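Long-range contact in endo-1,4-beta-xylanase (Pseudoalteromonas haloplanktis, PDB 1H12), which hydrolyses xylan as a cold-adapted family 8 glycoside hydrolase, cutting beta-1,4 linkages within the polysaccharide chain: residues P6-R18 against D292-S304. Numbering follows the deposited sequence.
Sequences PSSVGAYSSGTYR and DAHLMGAQAWHKS
The Tyr17 ring turns its edge toward the face of the His294 imidazole in an offset edge-to-face pair, planes at 86°, while Ala11 CB sits over the centre of one Tyr17 face. At the imidazole edge, NE2 accepts the backbone N-H of Arg18 (N to NE2 2.9 Å), 16° out of the ring plane; CG of His294 lies anti to its backbone N (chi1 -173°), which carries the ring out to this loop. With an alanine in place of His294, the Arg18 N-H would probably lose its acceptor and a gap open beside the Tyr17 ring edge. Leu295 CD1 approaches Tyr17 obliquely, and the tyrosine hydroxyl reaches the backbone N of Phe399. Met296 SD comes edge-on to the Tyr12 ring, a Met-aromatic approach whose detail is doubtful because the thioether end is poorly defined. Around these groups the backbones interlock: Ala11 N donates to His294 O (2.9 Å), Tyr12 N to Leu295 O (2.9 Å) and Ala298 N to Ser7 O (2.9 Å). Gly10 and Gly297 pack where a CB would clash. Waters bridge Ser7 O to Ala293 O and Gly10 N to Met296 O. The one-turn helix 11-14 thus points its N-terminal N-H groups at the C-terminal end of helix 283-296, and the N-terminal segment lies against the Gly297 turn into helix 300-318 of the (alpha/alpha)6 barrel, on the side away from the xylose site.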
ATOM      1  N   PRO A   6      19.701   9.883  -5.117  1.00 15.56           N
ATOM      2  CA  PRO A   6      19.257   8.518  -5.431  1.00 15.40           C
ATOM      3  C   PRO A   6      19.494   8.180  -6.858  1.00 15.67           C
ATOM      4  O   PRO A   6      19.286   8.989  -7.752  1.00 16.22           O
ATOM      5  CB  PRO A   6      17.789   8.558  -5.066  1.00 15.25           C
ATOM      6  CG  PRO A   6      17.398   9.983  -5.211  1.00 15.80           C
ATOM      7  CD  PRO A   6      18.629  10.756  -4.606  1.00 15.46           C
ATOM      8  N   SER A   7      19.926   6.936  -7.096  1.00 15.42           N
ATOM      9  CA  SER A   7      20.225   6.477  -8.438  1.00 15.93           C
ATOM     10  C   SER A   7      19.068   6.465  -9.383  1.00 15.41           C
ATOM     11  O   SER A   7      17.950   6.156  -8.995  1.00 14.09           O
ATOM     12  CB  SER A   7      20.834   5.083  -8.378  1.00 18.49           C
ATOM     13  OG  SER A   7      21.259   4.678  -9.682  1.00 19.12           O
ATOM     14  N   SER A   8      19.327   6.780 -10.663  1.00 15.34           N
ATOM     15  CA  SER A   8      18.344   6.620 -11.732  1.00 16.16           C
ATOM     16  C   SER A   8      18.169   5.169 -12.106  1.00 15.55           C
ATOM     17  O   SER A   8      17.298   4.864 -12.884  1.00 18.14           O
ATOM     18  CB  SER A   8      18.745   7.404 -12.963  1.00 18.84           C
ATOM     19  OG  SER A   8      19.998   6.987 -13.420  1.00 21.85           O
ATOM     20  N   VAL A   9      19.020   4.306 -11.620  1.00 15.76           N
ATOM     21  CA  VAL A   9      18.920   2.850 -11.862  1.00 16.14           C
ATOM     22  C   VAL A   9      18.345   2.240 -10.607  1.00 15.52           C
ATOM     23  O   VAL A   9      18.876   2.412  -9.516  1.00 16.78           O
ATOM     24  CB  VAL A   9      20.293   2.202 -12.141  1.00 17.72           C
ATOM     25  CG1 VAL A   9      20.212   0.727 -12.342  1.00 18.16           C
ATOM     26  CG2 VAL A   9      20.924   2.836 -13.398  1.00 21.89           C
ATOM     27  N   GLY A  10      17.260   1.522 -10.773  1.00 14.71           N
ATOM     28  CA  GLY A  10      16.592   0.915  -9.608  1.00 14.41           C
ATOM     29  C   GLY A  10      17.261  -0.345  -9.070  1.00 12.52           C
ATOM     30  O   GLY A  10      17.994  -1.049  -9.787  1.00 13.34           O
ATOM     31  N   ALA A  11      16.936  -0.660  -7.836  1.00 11.52           N
ATOM     32  CA  ALA A  11      17.382  -1.881  -7.183  1.00 11.77           C
ATOM     33  C   ALA A  11      16.896  -3.123  -7.917  1.00 11.61           C
ATOM     34  O   ALA A  11      17.596  -4.157  -7.893  1.00 13.06           O
ATOM     35  CB  ALA A  11      16.858  -1.894  -5.755  1.00 12.07           C
ATOM     36  N   TYR A  12      15.770  -3.058  -8.552  1.00 11.60           N
ATOM     37  CA  TYR A  12      15.282  -4.229  -9.337  1.00 12.54           C
ATOM     38  C   TYR A  12      16.249  -4.572 -10.447  1.00 13.36           C
ATOM     39  O   TYR A  12      16.446  -5.780 -10.727  1.00 16.76           O
ATOM     40  CB  TYR A  12      13.859  -3.960  -9.837  1.00 11.70           C
ATOM     41  CG  TYR A  12      13.129  -5.106 -10.445  1.00 11.11           C
ATOM     42  CD1 TYR A  12      13.316  -6.420 -10.045  1.00 11.02           C
ATOM     43  CD2 TYR A  12      12.192  -4.863 -11.397  1.00 11.07           C
ATOM     44  CE1 TYR A  12      12.548  -7.464 -10.611  1.00 10.57           C
ATOM     45  CE2 TYR A  12      11.440  -5.886 -11.964  1.00 11.77           C
ATOM     46  CZ  TYR A  12      11.618  -7.184 -11.556  1.00 10.47           C
ATOM     47  OH  TYR A  12      10.865  -8.174 -12.168  1.00 11.17           O
ATOM     48  N   SER A  13      16.800  -3.544 -11.080  1.00 15.17           N
ATOM     49  CA  SER A  13      17.775  -3.835 -12.143  0.50 17.43           C
ATOM     50  C   SER A  13      19.172  -4.067 -11.642  1.00 18.00           C
ATOM     51  O   SER A  13      19.899  -4.910 -12.238  1.00 21.43           O
ATOM     52  CB  SER A  13      17.796  -2.624 -13.086  0.50 17.57           C
ATOM     53  OG  SER A  13      16.561  -2.432 -13.741  0.50 20.27           O
ATOM     54  N   SER A  14      19.622  -3.392 -10.610  1.00 16.42           N
ATOM     55  CA  SER A  14      21.035  -3.503 -10.204  1.00 17.39           C
ATOM     56  C   SER A  14      21.254  -4.554  -9.175  1.00 17.62           C
ATOM     57  O   SER A  14      22.364  -5.050  -9.051  1.00 20.70           O
ATOM     58  CB  SER A  14      21.492  -2.170  -9.620  1.00 17.72           C
ATOM     59  OG  SER A  14      20.788  -1.968  -8.394  1.00 17.69           O
ATOM     60  N   GLY A  15      20.222  -4.904  -8.435  1.00 17.23           N
ATOM     61  CA  GLY A  15      20.315  -5.764  -7.290  1.00 18.24           C
ATOM     62  C   GLY A  15      20.803  -5.101  -6.059  1.00 17.65           C
ATOM     63  O   GLY A  15      20.953  -5.758  -5.033  1.00 20.99           O
ATOM     64  N   THR A  16      21.094  -3.809  -6.107  1.00 17.58           N
ATOM     65  CA  THR A  16      21.585  -3.071  -4.948  1.00 18.40           C
ATOM     66  C   THR A  16      20.414  -2.389  -4.253  1.00 14.78           C
ATOM     67  O   THR A  16      19.846  -1.479  -4.825  1.00 16.31           O
ATOM     68  CB  THR A  16      22.545  -1.952  -5.422  1.00 19.79           C
ATOM     69  OG1 THR A  16      23.641  -2.531  -6.096  1.00 25.18           O
ATOM     70  CG2 THR A  16      23.089  -1.129  -4.226  1.00 23.53           C
ATOM     71  N   TYR A  17      20.051  -2.828  -3.065  1.00 13.68           N
ATOM     72  CA  TYR A  17      18.993  -2.220  -2.270  1.00 12.24           C
ATOM     73  C   TYR A  17      19.612  -1.284  -1.232  1.00 12.22           C
ATOM     74  O   TYR A  17      20.571  -1.636  -0.536  1.00 15.31           O
ATOM     75  CB  TYR A  17      18.181  -3.318  -1.559  1.00 12.42           C
ATOM     76  CG  TYR A  17      17.247  -4.024  -2.540  1.00 11.71           C
ATOM     77  CD1 TYR A  17      17.694  -5.059  -3.367  1.00 12.24           C
ATOM     78  CD2 TYR A  17      15.924  -3.624  -2.665  1.00 10.77           C
ATOM     79  CE1 TYR A  17      16.884  -5.655  -4.271  1.00 12.33           C
ATOM     80  CE2 TYR A  17      15.088  -4.235  -3.594  1.00 10.86           C
ATOM     81  CZ  TYR A  17      15.554  -5.244  -4.402  1.00 11.25           C
ATOM     82  OH  TYR A  17      14.693  -5.827  -5.317  1.00 12.45           O
ATOM     83  N   ARG A  18      19.054  -0.102  -1.130  1.00 11.38           N
ATOM     84  CA  ARG A  18      19.415   0.817  -0.077  1.00 10.76           C
ATOM     85  C   ARG A  18      18.885   0.320   1.237  1.00 11.16           C
ATOM     86  O   ARG A  18      17.823  -0.329   1.325  1.00 11.48           O
ATOM     87  CB  ARG A  18      18.836   2.201  -0.322  1.00 10.89           C
ATOM     88  CG  ARG A  18      19.388   2.892  -1.533  1.00 12.20           C
ATOM     89  CD  ARG A  18      18.707   4.218  -1.855  1.00 12.73           C
ATOM     90  NE  ARG A  18      18.892   5.189  -0.784  1.00 11.87           N
ATOM     91  CZ  ARG A  18      18.391   6.420  -0.817  1.00 11.32           C
ATOM     92  NH1 ARG A  18      17.605   6.773  -1.820  1.00 12.00           N
ATOM     93  NH2 ARG A  18      18.641   7.281   0.142  1.00 12.41           N
ATOM     94  N   ASP A 292       8.859   3.356  -5.880  1.00  7.81           N
ATOM     95  CA  ASP A 292       9.156   3.322  -7.289  1.00  7.98           C
ATOM     96  C   ASP A 292      10.565   3.836  -7.564  1.00  8.57           C
ATOM     97  O   ASP A 292      11.308   3.258  -8.394  1.00  9.11           O
ATOM     98  CB  ASP A 292       8.139   4.072  -8.093  1.00  8.21           C
ATOM     99  CG  ASP A 292       8.248   3.758  -9.566  1.00  9.17           C
ATOM    100  OD1 ASP A 292       8.580   4.674 -10.373  1.00  9.72           O
ATOM    101  OD2 ASP A 292       8.017   2.590  -9.934  1.00  9.51           O
ATOM    102  N   ALA A 293      10.931   4.938  -6.922  1.00  8.42           N
ATOM    103  CA  ALA A 293      12.269   5.463  -7.112  1.00  8.92           C
ATOM    104  C   ALA A 293      13.342   4.447  -6.711  1.00  8.89           C
ATOM    105  O   ALA A 293      14.338   4.261  -7.389  1.00  9.72           O
ATOM    106  CB  ALA A 293      12.428   6.753  -6.310  1.00  9.51           C
ATOM    107  N   HIS A 294      13.155   3.822  -5.550  1.00  8.52           N
ATOM    108  CA  HIS A 294      14.108   2.837  -5.042  1.00  9.25           C
ATOM    109  C   HIS A 294      14.201   1.653  -5.977  1.00  9.24           C
ATOM    110  O   HIS A 294      15.298   1.232  -6.396  1.00 10.44           O
ATOM    111  CB  HIS A 294      13.677   2.394  -3.640  1.00  9.05           C
ATOM    112  CG  HIS A 294      14.665   1.514  -2.973  1.00  8.99           C
ATOM    113  ND1 HIS A 294      14.326   0.651  -1.954  1.00  9.65           N
ATOM    114  CD2 HIS A 294      16.002   1.367  -3.146  1.00  9.95           C
ATOM    115  CE1 HIS A 294      15.425   0.018  -1.540  1.00 10.58           C
ATOM    116  NE2 HIS A 294      16.468   0.432  -2.255  1.00 11.12           N
ATOM    117  N   LEU A 295      13.056   1.059  -6.322  1.00  9.10           N
ATOM    118  CA  LEU A 295      13.043  -0.184  -7.084  1.00  9.77           C
ATOM    119  C   LEU A 295      13.333   0.018  -8.557  1.00  9.57           C
ATOM    120  O   LEU A 295      13.964  -0.872  -9.144  1.00 10.90           O
ATOM    121  CB  LEU A 295      11.686  -0.891  -6.894  1.00  9.45           C
ATOM    122  CG  LEU A 295      11.589  -1.812  -5.707  1.00 10.28           C
ATOM    123  CD1 LEU A 295      12.382  -3.111  -5.920  1.00 10.49           C
ATOM    124  CD2 LEU A 295      11.995  -1.144  -4.392  1.00 11.02           C
ATOM    125  N   MET A 296      12.842   1.082  -9.178  1.00  9.86           N
ATOM    126  CA  MET A 296      12.936   1.277 -10.609  1.00 10.03           C
ATOM    127  C   MET A 296      13.747   2.505 -11.029  1.00 10.65           C
ATOM    128  O   MET A 296      13.949   2.664 -12.254  1.00 12.35           O
ATOM    129  CB  MET A 296      11.579   1.307 -11.239  1.00 10.37           C
ATOM    130  CG  MET A 296      10.936  -0.025 -11.296  1.00 13.90           C
ATOM    131  SD  MET A 296      11.656  -1.299 -12.008  1.00 29.55           S
ATOM    132  CE  MET A 296      11.913  -1.114 -12.692  1.00  4.10           C
ATOM    133  N   GLY A 297      14.233   3.293 -10.083  1.00 10.66           N
ATOM    134  CA  GLY A 297      15.112   4.421 -10.367  1.00 12.01           C
ATOM    135  C   GLY A 297      14.415   5.757 -10.165  1.00 10.82           C
ATOM    136  O   GLY A 297      13.235   5.927 -10.448  1.00 11.82           O
ATOM    137  N   ALA A 298      15.161   6.713  -9.608  1.00 12.47           N
ATOM    138  CA  ALA A 298      14.636   8.030  -9.330  1.00 12.16           C
ATOM    139  C   ALA A 298      14.799   8.928 -10.537  1.00 12.57           C
ATOM    140  O   ALA A 298      15.920   9.110 -11.053  1.00 15.68           O
ATOM    141  CB  ALA A 298      15.360   8.628  -8.150  1.00 13.07           C
ATOM    142  N   GLN A 299      13.718   9.503 -10.998  1.00 12.20           N
ATOM    143  CA  GLN A 299      13.691  10.488 -12.051  1.00 12.53           C
ATOM    144  C   GLN A 299      13.301  11.846 -11.451  1.00 12.36           C
ATOM    145  O   GLN A 299      12.960  11.961 -10.286  1.00 11.55           O
ATOM    146  CB  GLN A 299      12.702  10.083 -13.117  1.00 14.74           C
ATOM    147  CG  GLN A 299      12.888   8.717 -13.749  1.00 18.03           C
ATOM    148  N   ALA A 300      13.411  12.884 -12.252  1.00 12.25           N
ATOM    149  CA  ALA A 300      13.129  14.216 -11.761  1.00 12.30           C
ATOM    150  C   ALA A 300      11.720  14.301 -11.148  1.00 11.37           C
ATOM    151  O   ALA A 300      11.546  14.988 -10.144  1.00 11.59           O
ATOM    152  CB  ALA A 300      13.285  15.263 -12.904  1.00 13.14           C
ATOM    153  N   TRP A 301      10.728  13.646 -11.763  1.00 11.11           N
ATOM    154  CA  TRP A 301       9.376  13.794 -11.226  1.00 10.66           C
ATOM    155  C   TRP A 301       9.254  13.175  -9.827  1.00  9.53           C
ATOM    156  O   TRP A 301       8.505  13.704  -8.998  1.00 10.17           O
ATOM    157  CB  TRP A 301       8.316  13.246 -12.161  1.00 11.75           C
ATOM    158  CG  TRP A 301       8.214  11.727 -12.253  1.00 12.61           C
ATOM    159  CD1 TRP A 301       8.817  10.897 -13.142  1.00 14.06           C
ATOM    160  CD2 TRP A 301       7.392  10.904 -11.415  1.00 12.24           C
ATOM    161  NE1 TRP A 301       8.444   9.592 -12.888  1.00 14.72           N
ATOM    162  CE2 TRP A 301       7.591   9.557 -11.824  1.00 12.88           C
ATOM    163  CE3 TRP A 301       6.529  11.172 -10.377  1.00 11.57           C
ATOM    164  CZ2 TRP A 301       6.919   8.490 -11.217  1.00 13.19           C
ATOM    165  CZ3 TRP A 301       5.905  10.072  -9.749  1.00 12.72           C
ATOM    166  CH2 TRP A 301       6.102   8.791 -10.173  1.00 13.01           C
ATOM    167  N   HIS A 302       9.944  12.063  -9.549  1.00  9.61           N
ATOM    168  CA  HIS A 302       9.849  11.469  -8.225  1.00  9.24           C
ATOM    169  C   HIS A 302      10.351  12.445  -7.176  1.00  8.95           C
ATOM    170  O   HIS A 302       9.758  12.626  -6.113  1.00  9.44           O
ATOM    171  CB  HIS A 302      10.697  10.206  -8.061  1.00  9.30           C
ATOM    172  CG  HIS A 302      10.372   9.073  -8.982  1.00  9.18           C
ATOM    173  ND1 HIS A 302      10.882   8.983 -10.260  1.00 12.75           N
ATOM    174  CD2 HIS A 302       9.648   7.947  -8.760  1.00  9.43           C
ATOM    175  CE1 HIS A 302      10.467   7.828 -10.754  1.00 12.00           C
ATOM    176  NE2 HIS A 302       9.707   7.179  -9.879  1.00 10.21           N
ATOM    177  N   LYS A 303      11.489  13.050  -7.477  1.00  9.61           N
ATOM    178  CA  LYS A 303      12.172  13.943  -6.540  1.00  9.82           C
ATOM    179  C   LYS A 303      11.336  15.165  -6.294  1.00  9.79           C
ATOM    180  O   LYS A 303      11.195  15.614  -5.148  1.00 10.70           O
ATOM    181  CB  LYS A 303      13.556  14.291  -7.105  1.00 10.45           C
ATOM    182  CG  LYS A 303      14.469  13.122  -7.280  1.00 12.19           C
ATOM    183  CD  LYS A 303      15.726  13.526  -8.150  1.00 15.93           C
ATOM    184  CE  LYS A 303      16.521  12.501  -8.551  1.00 19.47           C
ATOM    185  NZ  LYS A 303      17.708  13.059  -9.351  1.00 18.67           N
ATOM    186  N   SER A 304      10.807  15.776  -7.337  1.00  9.70           N
ATOM    187  CA  SER A 304       9.979  16.954  -7.177  1.00 10.41           C
ATOM    188  C   SER A 304       8.720  16.628  -6.372  1.00  9.23           C
ATOM    189  O   SER A 304       8.299  17.376  -5.503  1.00 10.41           O
ATOM    190  CB  SER A 304       9.623  17.515  -8.581  1.00 13.11           C
ATOM    191  OG  SER A 304       8.781  18.622  -8.493  1.00 15.31           O
TER
HETATM  192  O   HOH W   1      18.322  10.098 -10.155  1.00 20.62           O
HETATM  193  O   HOH W   2      19.600  11.776  -7.749  1.00 25.29           O
HETATM  194  O   HOH W   3      16.941   5.059  -6.682  1.00 13.93           O
HETATM  195  O   HOH W   4      15.985   0.975 -13.207  1.00 24.20           O